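Local coordinates for hypothetical protein PA2218 (Pseudomonas aeruginosa, PDB 2HDW) that is uncharacterised but adopts the alpha/beta hydrolase fold and probably acts as a hydrolase, at residues A64-R69 / D84-K89. Numbering follows the deposited sequence.
Sequences AKVEHR and DLYLPK
Residues V66-R69 pair with L85-P88 as the open ends of an antiparallel beta hairpin, strands 66-74 and 80-88, at the border of the alpha/beta hydrolase sheet, where strand 66-74 is outermost; D84 joins through its side chain. E67 and L87 form a hydrogen-bonded pair: E67 N meets L87 O at 2.9 Å, and L87 N returns a bond to E67 O. The R69-L85 pair is less even, with L85 N well bonded to R69 O but R69 N only weakly to L85 O. H68 and Y86 lie on the same face; helix 112-122 packs on Y86, and W56 meets the H68 ring edge-to-face. Chi1 of 164° swings the H68 imidazole away from the backbone N and alongside Y86, setting H68 CD2 over the rim of one phenol face, 3.5 Å from Y86 CE1; the planes are inclined by 52°. V66 CG1 lies at the edge of the same phenol and packs 3.6 Å from Y86 CB. H68 NE2 donates a nearly straight 2.7 Å bond to D84 OD1, which lies in the imidazole plane although the donor stands above the carboxylate plane. On the other face, L85 CD2 lies against one face of the R69 guanidinium, offset toward its rim. Beyond the strand end, K89 bends at its last torsion, leaving K89 NZ 4.1 Å from E67 OE1, too far for a salt bridge. D84 OD1 also forms a salt bridge with K58, so two donors share the carboxylate; this would be expected to stabilise its negative charge while the H68 bond fixes the imidazole's rotation.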
loop_
_atom_site.group_PDB
_atom_site.type_symbol
_atom_site.label_atom_id
_atom_site.label_comp_id
_atom_site.label_asym_id
_atom_site.label_seq_id
_atom_site.Cartn_x
_atom_site.Cartn_y
_atom_site.Cartn_z
ATOM N N ALA A 64 17.539 -1.055 16.685
ATOM C CA ALA A 64 18.944 -0.710 16.862
ATOM C C ALA A 64 19.815 -1.343 15.783
ATOM O O ALA A 64 20.973 -0.979 15.626
ATOM C CB ALA A 64 19.419 -1.157 18.243
ATOM N N LYS A 65 19.254 -2.291 15.041
ATOM C CA LYS A 65 20.001 -2.969 13.992
ATOM C C LYS A 65 19.901 -2.282 12.630
ATOM O O LYS A 65 20.446 -2.767 11.643
ATOM C CB LYS A 65 19.524 -4.417 13.864
ATOM C CG LYS A 65 19.791 -5.266 15.094
ATOM C CD LYS A 65 19.551 -6.738 14.808
ATOM C CE LYS A 65 19.974 -7.608 15.988
ATOM N NZ LYS A 65 19.841 -9.059 15.680
ATOM N N VAL A 66 19.218 -1.147 12.574
ATOM C CA VAL A 66 19.063 -0.456 11.304
ATOM C C VAL A 66 19.396 1.027 11.383
ATOM O O VAL A 66 19.352 1.626 12.454
ATOM C CB VAL A 66 17.614 -0.610 10.780
ATOM C CG1 VAL A 66 17.471 0.057 9.432
ATOM C CG2 VAL A 66 17.257 -2.087 10.679
ATOM N N GLU A 67 19.750 1.596 10.236
ATOM C CA GLU A 67 20.059 3.014 10.124
ATOM C C GLU A 67 18.852 3.612 9.423
ATOM O O GLU A 67 18.461 3.150 8.351
ATOM C CB GLU A 67 21.303 3.237 9.269
ATOM C CG GLU A 67 22.591 2.721 9.876
ATOM C CD GLU A 67 23.786 2.922 8.955
ATOM O OE1 GLU A 67 24.914 2.582 9.367
ATOM O OE2 GLU A 67 23.594 3.418 7.819
ATOM N N HIS A 68 18.265 4.640 10.021
ATOM C CA HIS A 68 17.085 5.263 9.449
ATOM C C HIS A 68 17.182 6.761 9.206
ATOM O O HIS A 68 17.829 7.488 9.961
ATOM C CB HIS A 68 15.872 4.991 10.343
ATOM C CG HIS A 68 14.711 5.891 10.059
ATOM N ND1 HIS A 68 14.655 7.193 10.506
ATOM C CD2 HIS A 68 13.601 5.701 9.306
ATOM C CE1 HIS A 68 13.560 7.769 10.041
ATOM N NE2 HIS A 68 12.903 6.885 9.309
ATOM N N ARG A 69 16.517 7.204 8.140
ATOM C CA ARG A 69 16.455 8.617 7.776
ATOM C C ARG A 69 15.296 8.815 6.793
ATOM O O ARG A 69 14.896 7.877 6.092
ATOM C CB ARG A 69 17.784 9.092 7.168
ATOM C CG ARG A 69 18.091 8.610 5.754
ATOM C CD ARG A 69 19.308 9.367 5.219
ATOM N NE ARG A 69 19.384 9.392 3.759
ATOM C CZ ARG A 69 19.919 8.430 3.014
ATOM N NH1 ARG A 69 20.439 7.352 3.590
ATOM N NH2 ARG A 69 19.938 8.550 1.691
ATOM N N ASP A 84 10.367 6.787 4.420
ATOM C CA ASP A 84 11.336 6.390 5.432
ATOM C C ASP A 84 12.213 5.345 4.764
ATOM O O ASP A 84 11.712 4.384 4.178
ATOM C CB ASP A 84 10.649 5.763 6.651
ATOM C CG ASP A 84 9.955 6.787 7.532
ATOM O OD1 ASP A 84 10.644 7.700 8.039
ATOM O OD2 ASP A 84 8.720 6.674 7.727
ATOM N N LEU A 85 13.521 5.545 4.849
ATOM C CA LEU A 85 14.493 4.634 4.266
ATOM C C LEU A 85 15.224 3.902 5.389
ATOM O O LEU A 85 15.723 4.534 6.319
ATOM C CB LEU A 85 15.497 5.424 3.432
ATOM C CG LEU A 85 16.685 4.681 2.821
ATOM C CD1 LEU A 85 16.208 3.733 1.726
ATOM C CD2 LEU A 85 17.656 5.700 2.257
ATOM N N TYR A 86 15.279 2.576 5.297
ATOM C CA TYR A 86 15.948 1.752 6.304
ATOM C C TYR A 86 17.049 0.926 5.652
ATOM O O TYR A 86 16.825 0.293 4.620
ATOM C CB TYR A 86 14.948 0.797 6.964
ATOM C CG TYR A 86 13.774 1.464 7.643
ATOM C CD1 TYR A 86 13.782 1.722 9.018
ATOM C CD2 TYR A 86 12.649 1.833 6.911
ATOM C CE1 TYR A 86 12.687 2.331 9.643
ATOM C CE2 TYR A 86 11.559 2.442 7.518
ATOM C CZ TYR A 86 11.579 2.689 8.882
ATOM O OH TYR A 86 10.485 3.296 9.461
ATOM N N LEU A 87 18.233 0.926 6.258
ATOM C CA LEU A 87 19.360 0.158 5.735
ATOM C C LEU A 87 20.021 -0.668 6.828
ATOM O O LEU A 87 20.044 -0.271 7.993
ATOM C CB LEU A 87 20.427 1.080 5.126
ATOM C CG LEU A 87 20.049 2.038 3.992
ATOM C CD1 LEU A 87 19.233 3.197 4.550
ATOM C CD2 LEU A 87 21.318 2.564 3.336
ATOM N N PRO A 88 20.561 -1.841 6.465
ATOM C CA PRO A 88 21.233 -2.706 7.440
ATOM C C PRO A 88 22.530 -2.006 7.863
ATOM O O PRO A 88 23.099 -1.247 7.081
ATOM C CB PRO A 88 21.517 -3.983 6.638
ATOM C CG PRO A 88 20.470 -3.970 5.553
ATOM C CD PRO A 88 20.419 -2.515 5.163
ATOM N N LYS A 89 22.978 -2.245 9.094
ATOM C CA LYS A 89 24.221 -1.648 9.591
ATOM C C LYS A 89 25.407 -2.570 9.292
ATOM O O LYS A 89 25.218 -3.753 8.997
ATOM C CB LYS A 89 24.152 -1.424 11.105
ATOM C CG LYS A 89 23.226 -0.306 11.567
ATOM C CD LYS A 89 23.324 -0.138 13.080
ATOM C CE LYS A 89 22.491 1.028 13.581
ATOM N NZ LYS A 89 22.968 2.318 13.020
#